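Local structure of prolyl-tRNA synthetase (Naegleria fowleri, 6UYH) at residues S120-Y125 with K248-Q253; V203-K208 with T221-F226; A115-S120 with W167-S172. The protein probably attaches proline to its cognate tRNA using ATP, as a class II aminoacyl-tRNA synthetase, and is held here with the inhibitor halofuginone and an ATP analogue. All blocks are in the same frame, centred on the assembly; numbering follows the deposited sequence.

Contact 1. Residues S120-Y125 with K248-Q253. With HFG (7-bromo-6-chloro-3-{3-[(2R,3S)-3-hydroxypiperidin-2-yl]-2-oxopropyl}quinazolin-4(3H)-one), chain D.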
loop_
_atom_site.group_PDB
_atom_site.type_symbol
_atom_site.label_atom_id
_atom_site.label_comp_id
_atom_site.label_asym_id
_atom_site.label_seq_id
_atom_site.Cartn_x
_atom_site.Cartn_y
_atom_site.Cartn_z
ATOM N N SER A 120 -2.195 12.572 -9.768
ATOM C CA SER A 120 -2.119 11.687 -10.933
ATOM C C SER A 120 -3.069 12.020 -12.088
ATOM O O SER A 120 -3.206 11.192 -12.995
ATOM C CB SER A 120 -2.332 10.238 -10.498
ATOM O OG SER A 120 -1.309 9.875 -9.589
ATOM N N GLU A 121 -3.698 13.204 -12.108
ATOM C CA GLU A 121 -4.569 13.547 -13.233
ATOM C C GLU A 121 -3.862 13.374 -14.579
ATOM O O GLU A 121 -4.410 12.762 -15.505
ATOM C CB GLU A 121 -5.071 14.985 -13.106
ATOM C CG GLU A 121 -6.222 15.187 -12.121
ATOM C CD GLU A 121 -5.758 15.323 -10.682
ATOM O OE1 GLU A 121 -4.538 15.269 -10.423
ATOM O OE2 GLU A 121 -6.622 15.491 -9.803
ATOM N N THR A 122 -2.650 13.933 -14.714
ATOM C CA THR A 122 -1.958 13.893 -16.006
ATOM C C THR A 122 -1.309 12.543 -16.276
ATOM O O THR A 122 -0.906 12.280 -17.419
ATOM C CB THR A 122 -0.890 14.991 -16.111
ATOM O OG1 THR A 122 0.147 14.763 -15.145
ATOM C CG2 THR A 122 -1.508 16.384 -15.912
ATOM N N ILE A 123 -1.210 11.696 -15.247
ATOM C CA ILE A 123 -0.689 10.337 -15.375
ATOM C C ILE A 123 -1.787 9.379 -15.826
ATOM O O ILE A 123 -1.528 8.441 -16.587
ATOM C CB ILE A 123 -0.083 9.894 -14.027
ATOM C CG1 ILE A 123 1.073 10.820 -13.638
ATOM C CG2 ILE A 123 0.356 8.411 -14.055
ATOM C CD1 ILE A 123 1.669 10.513 -12.256
ATOM N N MET A 124 -3.023 9.608 -15.384
ATOM C CA MET A 124 -4.127 8.685 -15.599
ATOM C C MET A 124 -5.027 9.042 -16.770
ATOM O O MET A 124 -5.555 8.134 -17.422
ATOM C CB MET A 124 -4.981 8.603 -14.332
ATOM C CG MET A 124 -4.229 8.017 -13.162
ATOM S SD MET A 124 -5.180 8.135 -11.627
ATOM C CE MET A 124 -6.484 6.960 -11.960
ATOM N N TYR A 125 -5.219 10.321 -17.065
ATOM C CA TYR A 125 -6.308 10.662 -17.974
ATOM C C TYR A 125 -6.012 10.335 -19.439
ATOM O O TYR A 125 -6.964 10.098 -20.191
ATOM C CB TYR A 125 -6.713 12.132 -17.793
ATOM C CG TYR A 125 -7.361 12.402 -16.443
ATOM C CD1 TYR A 125 -7.715 11.343 -15.599
ATOM C CD2 TYR A 125 -7.602 13.699 -15.997
ATOM C CE1 TYR A 125 -8.300 11.574 -14.366
ATOM C CE2 TYR A 125 -8.185 13.943 -14.753
ATOM C CZ TYR A 125 -8.528 12.874 -13.943
ATOM O OH TYR A 125 -9.109 13.103 -12.707
ATOM N N LYS A 248 -12.203 17.551 -21.849
ATOM C CA LYS A 248 -11.871 18.322 -23.042
ATOM C C LYS A 248 -10.362 18.394 -23.232
ATOM O O LYS A 248 -9.867 18.280 -24.359
ATOM C CB LYS A 248 -12.483 19.720 -22.959
ATOM C CG LYS A 248 -13.989 19.737 -23.143
ATOM C CD LYS A 248 -14.569 21.112 -22.832
ATOM C CE LYS A 248 -16.087 21.077 -22.836
ATOM N NZ LYS A 248 -16.690 22.378 -22.410
ATOM N N MET A 249 -9.623 18.541 -22.132
ATOM C CA MET A 249 -8.164 18.579 -22.175
ATOM C C MET A 249 -7.584 17.290 -22.747
ATOM O O MET A 249 -6.648 17.323 -23.555
ATOM C CB MET A 249 -7.624 18.817 -20.761
ATOM C CG MET A 249 -6.550 19.885 -20.610
ATOM S SD MET A 249 -6.119 20.151 -18.863
ATOM C CE MET A 249 -7.607 20.930 -18.235
ATOM N N PHE A 250 -8.111 16.141 -22.330
ATOM C CA PHE A 250 -7.520 14.859 -22.692
ATOM C C PHE A 250 -8.339 14.087 -23.718
ATOM O O PHE A 250 -8.008 12.939 -24.007
ATOM C CB PHE A 250 -7.297 14.012 -21.433
ATOM C CG PHE A 250 -6.202 14.534 -20.567
ATOM C CD1 PHE A 250 -6.467 15.466 -19.578
ATOM C CD2 PHE A 250 -4.895 14.140 -20.779
ATOM C CE1 PHE A 250 -5.454 15.973 -18.794
ATOM C CE2 PHE A 250 -3.876 14.640 -19.994
ATOM C CZ PHE A 250 -4.158 15.572 -19.003
ATOM N N LYS A 251 -9.382 14.691 -24.286
ATOM C CA LYS A 251 -10.229 14.034 -25.283
ATOM C C LYS A 251 -10.816 12.732 -24.735
ATOM O O LYS A 251 -10.702 11.664 -25.341
ATOM C CB LYS A 251 -9.462 13.790 -26.588
ATOM N N ILE A 252 -11.454 12.830 -23.571
ATOM C CA ILE A 252 -12.145 11.689 -22.969
ATOM C C ILE A 252 -13.593 11.785 -23.438
ATOM O O ILE A 252 -14.428 12.458 -22.831
ATOM C CB ILE A 252 -12.025 11.672 -21.448
ATOM C CG1 ILE A 252 -10.556 11.754 -21.014
ATOM C CG2 ILE A 252 -12.664 10.411 -20.893
ATOM C CD1 ILE A 252 -10.365 11.964 -19.506
ATOM N N GLN A 253 -13.892 11.087 -24.531
ATOM C CA GLN A 253 -15.170 11.180 -25.220
ATOM C C GLN A 253 -15.804 9.804 -25.310
ATOM O O GLN A 253 -15.125 8.776 -25.261
ATOM C CB GLN A 253 -15.001 11.746 -26.634
ATOM C CG GLN A 253 -14.421 13.147 -26.693
ATOM C CD GLN A 253 -14.013 13.530 -28.098
ATOM O OE1 GLN A 253 -13.182 12.862 -28.713
ATOM N NE2 GLN A 253 -14.606 14.597 -28.622
HETATM O "O4'" HFG D . -3.998 17.394 -6.477
HETATM C C21 HFG D . -4.832 18.248 -6.693
HETATM C "C3'" HFG D . -6.247 17.899 -7.095
HETATM C "C2'" HFG D . -6.752 16.526 -6.634
HETATM N "N1'" HFG D . -6.043 15.416 -7.284
HETATM C "C6'" HFG D . -6.635 14.115 -6.949
HETATM C "C5'" HFG D . -6.623 13.854 -5.467
HETATM C "C4'" HFG D . -7.292 15.008 -4.714
HETATM C C39 HFG D . -6.687 16.341 -5.117
HETATM O "O7'" HFG D . -7.388 17.404 -4.463
HETATM C "C1'" HFG D . -4.488 19.741 -6.590
HETATM N N3 HFG D . -3.055 19.983 -6.731
HETATM C C4 HFG D . -2.482 19.772 -7.979
HETATM O O11 HFG D . -3.159 19.442 -8.936
HETATM C C10 HFG D . -1.023 19.940 -7.997
HETATM C C5 HFG D . -0.313 19.774 -9.185
HETATM C C2 HFG D . -2.304 20.326 -5.639
HETATM N N1 HFG D . -1.027 20.466 -5.609
HETATM C C9 HFG D . -0.352 20.254 -6.812
HETATM C C8 HFG D . 1.039 20.342 -6.809
HETATM C C7 HFG D . 1.731 20.145 -7.994
HETATM BR BR1 HFG D . 3.623 20.169 -7.931
HETATM C C6 HFG D . 1.062 19.896 -9.173
HETATM CL CL1 HFG D . 1.917 19.782 -10.682
#

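Contact 2. Residues V203-K208 with T221-F226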
loop_
_atom_site.group_PDB
_atom_site.type_symbol
_atom_site.label_atom_id
_atom_site.label_comp_id
_atom_site.label_asym_id
_atom_site.label_seq_id
_atom_site.Cartn_x
_atom_site.Cartn_y
_atom_site.Cartn_z
ATOM N N VAL A 203 -16.248 17.311 11.820
ATOM C CA VAL A 203 -15.959 17.999 10.567
ATOM C C VAL A 203 -17.098 18.947 10.232
ATOM O O VAL A 203 -18.214 18.833 10.746
ATOM C CB VAL A 203 -15.737 17.042 9.366
ATOM C CG1 VAL A 203 -14.657 16.010 9.651
ATOM C CG2 VAL A 203 -17.032 16.377 8.961
ATOM N N ILE A 204 -16.793 19.887 9.342
ATOM C CA ILE A 204 -17.785 20.763 8.727
ATOM C C ILE A 204 -17.651 20.610 7.221
ATOM O O ILE A 204 -16.565 20.830 6.670
ATOM C CB ILE A 204 -17.592 22.231 9.126
ATOM C CG1 ILE A 204 -17.738 22.403 10.637
ATOM C CG2 ILE A 204 -18.623 23.092 8.402
ATOM C CD1 ILE A 204 -17.306 23.771 11.118
ATOM N N LYS A 205 -18.743 20.236 6.558
ATOM C CA LYS A 205 -18.750 20.108 5.107
ATOM C C LYS A 205 -19.023 21.460 4.462
ATOM O O LYS A 205 -19.907 22.191 4.893
ATOM C CB LYS A 205 -19.836 19.130 4.663
ATOM C CG LYS A 205 -19.606 17.684 5.014
ATOM C CD LYS A 205 -20.862 16.899 4.639
ATOM C CE LYS A 205 -20.675 15.390 4.835
ATOM N NZ LYS A 205 -21.957 14.690 4.520
ATOM N N GLY A 206 -18.307 21.759 3.385
ATOM C CA GLY A 206 -18.584 22.993 2.680
ATOM C C GLY A 206 -17.976 22.951 1.297
ATOM O O GLY A 206 -17.278 22.006 0.928
ATOM N N THR A 207 -18.273 23.986 0.520
ATOM C CA THR A 207 -17.609 24.192 -0.757
ATOM C C THR A 207 -16.509 25.233 -0.583
ATOM O O THR A 207 -16.643 26.165 0.208
ATOM C CB THR A 207 -18.598 24.667 -1.825
ATOM O OG1 THR A 207 -19.206 25.880 -1.384
ATOM C CG2 THR A 207 -19.687 23.637 -2.039
ATOM N N LYS A 208 -15.422 25.072 -1.328
ATOM C CA LYS A 208 -14.378 26.083 -1.323
ATOM C C LYS A 208 -14.759 27.272 -2.202
ATOM O O LYS A 208 -15.552 27.158 -3.144
ATOM C CB LYS A 208 -13.049 25.486 -1.790
ATOM C CG LYS A 208 -12.439 24.537 -0.789
ATOM C CD LYS A 208 -11.035 24.163 -1.211
ATOM C CE LYS A 208 -10.454 23.099 -0.303
ATOM N NZ LYS A 208 -9.063 22.774 -0.710
ATOM N N THR A 221 -15.414 20.516 -2.931
ATOM C CA THR A 221 -15.963 20.362 -1.592
ATOM C C THR A 221 -14.855 19.901 -0.653
ATOM O O THR A 221 -13.856 19.316 -1.084
ATOM C CB THR A 221 -17.149 19.371 -1.549
ATOM O OG1 THR A 221 -16.698 18.036 -1.846
ATOM C CG2 THR A 221 -18.239 19.789 -2.550
ATOM N N THR A 222 -15.023 20.202 0.636
ATOM C CA THR A 222 -14.003 19.910 1.635
ATOM C C THR A 222 -14.677 19.493 2.934
ATOM O O THR A 222 -15.829 19.846 3.184
ATOM C CB THR A 222 -13.101 21.151 1.867
ATOM O OG1 THR A 222 -12.134 20.878 2.884
ATOM C CG2 THR A 222 -13.931 22.362 2.285
ATOM N N VAL A 223 -13.964 18.718 3.751
ATOM C CA VAL A 223 -14.300 18.569 5.166
ATOM C C VAL A 223 -13.275 19.371 5.959
ATOM O O VAL A 223 -12.069 19.094 5.898
ATOM C CB VAL A 223 -14.345 17.099 5.618
ATOM C CG1 VAL A 223 -15.639 16.442 5.128
ATOM C CG2 VAL A 223 -13.126 16.306 5.105
ATOM N N GLU A 224 -13.745 20.390 6.663
ATOM C CA GLU A 224 -12.881 21.216 7.496
ATOM C C GLU A 224 -12.825 20.656 8.908
ATOM O O GLU A 224 -13.842 20.210 9.446
ATOM C CB GLU A 224 -13.384 22.654 7.534
ATOM C CG GLU A 224 -13.281 23.348 6.182
ATOM C CD GLU A 224 -11.846 23.468 5.716
ATOM O OE1 GLU A 224 -11.049 24.116 6.434
ATOM O OE2 GLU A 224 -11.510 22.894 4.656
ATOM N N THR A 225 -11.629 20.674 9.496
ATOM C CA THR A 225 -11.411 20.269 10.879
ATOM C C THR A 225 -10.773 21.430 11.623
ATOM O O THR A 225 -10.337 22.416 11.019
ATOM C CB THR A 225 -10.525 19.020 10.986
ATOM O OG1 THR A 225 -9.230 19.305 10.454
ATOM C CG2 THR A 225 -11.134 17.829 10.211
ATOM N N PHE A 226 -10.731 21.321 12.950
ATOM C CA PHE A 226 -10.382 22.469 13.780
ATOM C C PHE A 226 -9.441 22.068 14.905
ATOM O O PHE A 226 -9.714 21.113 15.639
ATOM C CB PHE A 226 -11.639 23.107 14.372
ATOM C CG PHE A 226 -11.367 24.297 15.247
ATOM C CD1 PHE A 226 -10.826 25.467 14.716
ATOM C CD2 PHE A 226 -11.683 24.264 16.599
ATOM C CE1 PHE A 226 -10.597 26.585 15.531
ATOM C CE2 PHE A 226 -11.464 25.390 17.415
ATOM C CZ PHE A 226 -10.918 26.543 16.865
HETATM O O HOH W 1 -9.577 20.491 1.799
#

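Contact 3. Residues A115-S120 with W167-S172. With HFG (7-bromo-6-chloro-3-{3-[(2R,3S)-3-hydroxypiperidin-2-yl]-2-oxopropyl}quinazolin-4(3H)-one), chain D; ANP (phosphoaminophosphonic acid-adenylate ester), chain C.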
loop_
_atom_site.group_PDB
_atom_site.type_symbol
_atom_site.label_atom_id
_atom_site.label_comp_id
_atom_site.label_asym_id
_atom_site.label_seq_id
_atom_site.Cartn_x
_atom_site.Cartn_y
_atom_site.Cartn_z
ATOM N N ALA A 115 9.441 13.771 -13.822
ATOM C CA ALA A 115 9.004 14.310 -12.543
ATOM C C ALA A 115 8.387 13.233 -11.657
ATOM O O ALA A 115 7.959 12.171 -12.120
ATOM C CB ALA A 115 8.009 15.456 -12.764
ATOM N N LEU A 116 8.367 13.516 -10.357
ATOM C CA LEU A 116 7.692 12.664 -9.391
ATOM C C LEU A 116 6.252 13.126 -9.213
ATOM O O LEU A 116 5.979 14.330 -9.130
ATOM C CB LEU A 116 8.412 12.684 -8.044
ATOM C CG LEU A 116 9.909 12.381 -8.078
ATOM C CD1 LEU A 116 10.478 12.490 -6.684
ATOM C CD2 LEU A 116 10.184 10.995 -8.682
ATOM N N ARG A 117 5.343 12.157 -9.166
ATOM C CA ARG A 117 3.904 12.272 -8.961
ATOM C C ARG A 117 3.550 13.300 -7.893
ATOM O O ARG A 117 3.826 13.068 -6.709
ATOM C CB ARG A 117 3.357 10.889 -8.555
ATOM C CG ARG A 117 1.902 10.854 -8.109
ATOM C CD ARG A 117 1.443 9.401 -7.965
ATOM N NE ARG A 117 2.314 8.641 -7.073
ATOM C CZ ARG A 117 2.591 7.349 -7.203
ATOM N NH1 ARG A 117 2.087 6.640 -8.204
ATOM N NH2 ARG A 117 3.390 6.758 -6.329
ATOM N N PRO A 118 2.933 14.432 -8.261
ATOM C CA PRO A 118 2.399 15.358 -7.247
ATOM C C PRO A 118 0.903 15.174 -7.038
ATOM O O PRO A 118 0.303 15.746 -6.123
ATOM C CB PRO A 118 2.702 16.728 -7.853
ATOM C CG PRO A 118 2.533 16.488 -9.332
ATOM C CD PRO A 118 2.976 15.057 -9.598
ATOM N N THR A 119 0.318 14.389 -7.944
ATOM C CA THR A 119 -1.089 14.023 -8.092
ATOM C C THR A 119 -1.156 13.359 -9.466
ATOM O O THR A 119 -0.233 13.549 -10.269
ATOM C CB THR A 119 -2.047 15.221 -7.971
ATOM O OG1 THR A 119 -3.395 14.747 -8.100
ATOM C CG2 THR A 119 -1.776 16.260 -9.063
ATOM N N SER A 120 -2.195 12.572 -9.768
ATOM C CA SER A 120 -2.119 11.687 -10.933
ATOM C C SER A 120 -3.069 12.020 -12.088
ATOM O O SER A 120 -3.206 11.192 -12.995
ATOM C CB SER A 120 -2.332 10.238 -10.498
ATOM O OG SER A 120 -1.309 9.875 -9.589
ATOM N N TRP A 167 -1.554 8.998 0.432
ATOM C CA TRP A 167 -2.972 9.312 0.298
ATOM C C TRP A 167 -3.658 8.189 -0.463
ATOM O O TRP A 167 -3.024 7.218 -0.888
ATOM C CB TRP A 167 -3.188 10.676 -0.374
ATOM C CG TRP A 167 -2.954 10.793 -1.882
ATOM C CD1 TRP A 167 -2.552 9.816 -2.766
ATOM C CD2 TRP A 167 -3.099 11.990 -2.652
ATOM N NE1 TRP A 167 -2.459 10.347 -4.041
ATOM C CE2 TRP A 167 -2.792 11.675 -3.993
ATOM C CE3 TRP A 167 -3.476 13.303 -2.335
ATOM C CZ2 TRP A 167 -2.837 12.628 -5.013
ATOM C CZ3 TRP A 167 -3.520 14.247 -3.345
ATOM C CH2 TRP A 167 -3.199 13.903 -4.666
ATOM N N GLN A 168 -4.972 8.314 -0.609
ATOM C CA GLN A 168 -5.672 7.694 -1.723
ATOM C C GLN A 168 -6.137 8.826 -2.617
ATOM O O GLN A 168 -6.484 9.906 -2.124
ATOM C CB GLN A 168 -6.877 6.841 -1.298
ATOM C CG GLN A 168 -7.952 7.571 -0.446
ATOM C CD GLN A 168 -8.906 8.503 -1.228
ATOM O OE1 GLN A 168 -9.398 9.493 -0.672
ATOM N NE2 GLN A 168 -9.195 8.171 -2.496
ATOM N N GLU A 169 -6.106 8.594 -3.928
ATOM C CA GLU A 169 -6.748 9.489 -4.881
ATOM C C GLU A 169 -7.704 8.671 -5.738
ATOM O O GLU A 169 -7.322 7.639 -6.312
ATOM C CB GLU A 169 -5.718 10.257 -5.746
ATOM C CG GLU A 169 -4.732 9.351 -6.491
ATOM C CD GLU A 169 -3.709 10.139 -7.290
ATOM O OE1 GLU A 169 -2.516 9.761 -7.249
ATOM O OE2 GLU A 169 -4.099 11.122 -7.956
ATOM N N GLY A 170 -8.950 9.125 -5.807
ATOM C CA GLY A 170 -9.973 8.497 -6.626
ATOM C C GLY A 170 -10.262 9.393 -7.818
ATOM O O GLY A 170 -10.259 10.612 -7.691
ATOM N N HIS A 171 -10.476 8.773 -8.972
ATOM C CA HIS A 171 -10.719 9.477 -10.231
ATOM C C HIS A 171 -11.848 8.744 -10.935
ATOM O O HIS A 171 -11.685 7.580 -11.320
ATOM C CB HIS A 171 -9.456 9.492 -11.099
ATOM C CG HIS A 171 -8.301 10.209 -10.474
ATOM N ND1 HIS A 171 -7.972 11.508 -10.797
ATOM C CD2 HIS A 171 -7.400 9.814 -9.540
ATOM C CE1 HIS A 171 -6.924 11.886 -10.089
ATOM N NE2 HIS A 171 -6.554 10.878 -9.320
ATOM N N SER A 172 -12.991 9.406 -11.108
ATOM C CA SER A 172 -14.151 8.773 -11.713
ATOM C C SER A 172 -14.609 9.547 -12.942
ATOM O O SER A 172 -14.442 10.765 -13.024
ATOM C CB SER A 172 -15.299 8.675 -10.713
ATOM O OG SER A 172 -14.940 7.823 -9.644
HETATM O "O4'" HFG D . -3.998 17.394 -6.477
HETATM C C21 HFG D . -4.832 18.248 -6.693
HETATM C "C3'" HFG D . -6.247 17.899 -7.095
HETATM C "C2'" HFG D . -6.752 16.526 -6.634
HETATM N "N1'" HFG D . -6.043 15.416 -7.284
HETATM C "C6'" HFG D . -6.635 14.115 -6.949
HETATM C "C5'" HFG D . -6.623 13.854 -5.467
HETATM C "C4'" HFG D . -7.292 15.008 -4.714
HETATM C C39 HFG D . -6.687 16.341 -5.117
HETATM O "O7'" HFG D . -7.388 17.404 -4.463
HETATM C "C1'" HFG D . -4.488 19.741 -6.590
HETATM N N3 HFG D . -3.055 19.983 -6.731
HETATM C C4 HFG D . -2.482 19.772 -7.979
HETATM O O11 HFG D . -3.159 19.442 -8.936
HETATM C C10 HFG D . -1.023 19.940 -7.997
HETATM C C5 HFG D . -0.313 19.774 -9.185
HETATM C C2 HFG D . -2.304 20.326 -5.639
HETATM N N1 HFG D . -1.027 20.466 -5.609
HETATM C C9 HFG D . -0.352 20.254 -6.812
HETATM C C8 HFG D . 1.039 20.342 -6.809
HETATM C C7 HFG D . 1.731 20.145 -7.994
HETATM BR BR1 HFG D . 3.623 20.169 -7.931
HETATM C C6 HFG D . 1.062 19.896 -9.173
HETATM CL CL1 HFG D . 1.917 19.782 -10.682
HETATM P PG ANP C . -3.125 22.578 1.023
HETATM O O1G ANP C . -3.524 23.971 1.168
HETATM O O2G ANP C . -1.672 22.544 0.385
HETATM O O3G ANP C . -3.155 21.952 2.470
HETATM P PB ANP C . -4.019 21.181 -1.473
HETATM O O1B ANP C . -4.904 21.876 -2.396
HETATM O O2B ANP C . -2.544 21.331 -1.957
HETATM N N3B ANP C . -4.158 21.723 0.074
HETATM P PA ANP C . -4.894 18.604 -2.457
HETATM O O1A ANP C . -6.270 18.901 -2.909
HETATM O O2A ANP C . -3.948 18.591 -3.612
HETATM O O3A ANP C . -4.359 19.669 -1.406
HETATM O "O5'" ANP C . -4.705 17.222 -1.653
HETATM C "C5'" ANP C . -5.738 16.350 -1.138
HETATM C "C4'" ANP C . -5.611 16.346 0.362
HETATM O "O4'" ANP C . -4.280 15.928 0.740
HETATM C "C3'" ANP C . -5.769 17.727 0.980
HETATM O "O3'" ANP C . -7.144 18.025 1.195
HETATM C "C2'" ANP C . -4.995 17.600 2.293
HETATM O "O2'" ANP C . -5.850 17.139 3.330
HETATM C "C1'" ANP C . -3.893 16.580 1.939
HETATM N N9 ANP C . -2.582 17.180 1.732
HETATM C C8 ANP C . -2.252 18.166 0.839
HETATM N N7 ANP C . -0.989 18.513 0.863
HETATM C C5 ANP C . -0.443 17.694 1.844
HETATM C C6 ANP C . 0.860 17.569 2.356
HETATM N N6 ANP C . 1.912 18.253 1.899
HETATM N N1 ANP C . 1.056 16.679 3.355
HETATM C C2 ANP C . 0.019 15.952 3.783
HETATM N N3 ANP C . -1.247 15.971 3.364
HETATM C C4 ANP C . -1.416 16.871 2.390
#

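Contact 1. Residues S120-Y125 with K248-Q253
One face of the Phe250 ring is taken up by the CB methylene of Tyr125, a CH-pi contact with CB 3.9 Å from the ring centroid and only 18° off the normal. The Tyr125 ring follows as an offset edge-to-face partner: its edge is turned toward that phenylalanine, the planes standing at 82° and the centroids 5.9 Å apart. Over one face of Tyr125 sits the carbonyl O of Glu121, one helical turn back, which also accepts the backbone N-H of Tyr125. At the far rim of Phe250, CZ reaches Thr122, lying 4.1 Å from its CA and 4.2 Å from its methyl CG2. Ile252 also reaches the tyrosine, its CD1 4.0 Å from Tyr125 CB.

This packing lies in the class II synthetase core, where the first turn of helix 121-131 meets the end of helix 245-250 and the chain leading into strand 253-255. Lys251, with positive phi, turns the backbone between Phe250 and Ile252, and both set their CB atoms toward helix 121-131. Tyr125 then carries its hydroxyl away from the apolar patch to ND1 of His171. On the same helix Glu121 heads for the ligand: bent at chi2 (83°), it brings OE2 to within 2.6 Å of the halofuginone piperidine nitrogen N1', which donates a hydrogen bond to it.

Contact 2. Residues V203-K208 with T221-F226
The beta hairpin of strands 204-207 and 219-227 is joined here by two antiparallel hydrogen-bonded pairs, Ile204 with Glu224 and Gly206 with Thr222. In each pair both amides donate to the opposite carbonyl. The straightest bond is Glu224 N to Ile204 O, 2.9 Å with 174° at the hydrogen; Thr222 N meets Gly206 O at the same length. Between them the non-hydrogen-bonded pair Lys205-Val223 brings CA-H groups up to carbonyls, as where Lys205 CA lies 3.5 Å from Thr222 O.

Side chains alternate about the strands. On one face the extended Lys205 runs beside Val223, pointing the same way, with CG near CG1, and its NZ goes on to a salt bridge with Glu189 of helix 177-198. Thr207 and Thr221, on this face too, touch through their methyls. Before the strand proper, Val203 crosses Val223 obliquely, CB to CB 4.0 Å. The hairpin belongs to the beta structure of the class II core: strand 232-243 flanks 219-227, while strand 474-479 pairs with the outer side of 204-207.

On the face of Thr222 and Glu224, Thr222 has OG1 anti to its own N (chi1 178°), a setting from which the hydroxyl donates to the anti lone pair of Glu224 OE2 at 2.8 Å. A water also donates to Thr222 OG1 and only weakly accepts from Lys208 NZ. The lysine crosses Thr222 at about a right angle, Lys208 CE 3.9 Å from Thr222 CB. Gln235 NE2 bonds the other carboxylate oxygen, Glu224 OE1.

Contact 3. Residues A115-S120 with W167-S172
Arg117 opens the contact, bringing CD within 4.0 Å of Glu169 OE1, while its guanidinium passes on to Asn147. This is the halofuginone site of the class II catalytic core, where the loop after strand 108-116 faces strand 164-174. Pro118 packs against the halogenated ring of the drug, with CB 3.6 Å from C7, and sends its carbonyl to Arg150.

Thr119 comes next; with chi1 near 180° it directs OG1 at the piperidine of halofuginone. OG1 accepts from halofuginone N1' at 2.9 Å and is also hydrogen-bonded to Glu121 OE1. It lies in the plane of the Trp167 indole, at the edge, 3.5 Å from CH2; that same carbon touches C5' of the piperidine. Nearby on this edge the ATP analogue sets its O5' against Trp167 CZ3, so one indole borders both ligands.

At Ser120 the loop locks onto Glu169 through both carboxylate oxygens. The backbone N-H uses the syn lone pair of OE2, and the hydroxyl donates to OE1 at 2.6 Å from above the carboxylate plane. Gln144 and, weakly, Trp167 NE1 also donate to OE1. His171 gives OE2 its second donor, on the anti side and 35° out of the carboxylate plane: His171 NE2 lies 2.8 Å from Glu169 OE2 with 162° at the hydrogen, and OE2 sits close to the imidazole plane.

Overall arrangement
Following the chain from the N terminus, strand 108-116 leads through the 115-120 loop into helix 121-131, so contacts 3 and 1 begin back to back and share Ser120. Contact 3 closes first, when strand 164-174 returns beside that loop. The hairpin of contact 2 then forms and closes in series with it, its centre about 21 Å from that of contact 3, and it falls wholly within the longer loop that contact 1 completes at 248-253. Contacts 1 and 3 cross along the sequence, touch each other and both meet halofuginone, joining the loop, helix 121-131, helix 245-250 and strand 164-174. Contact 2 stands apart and touches neither.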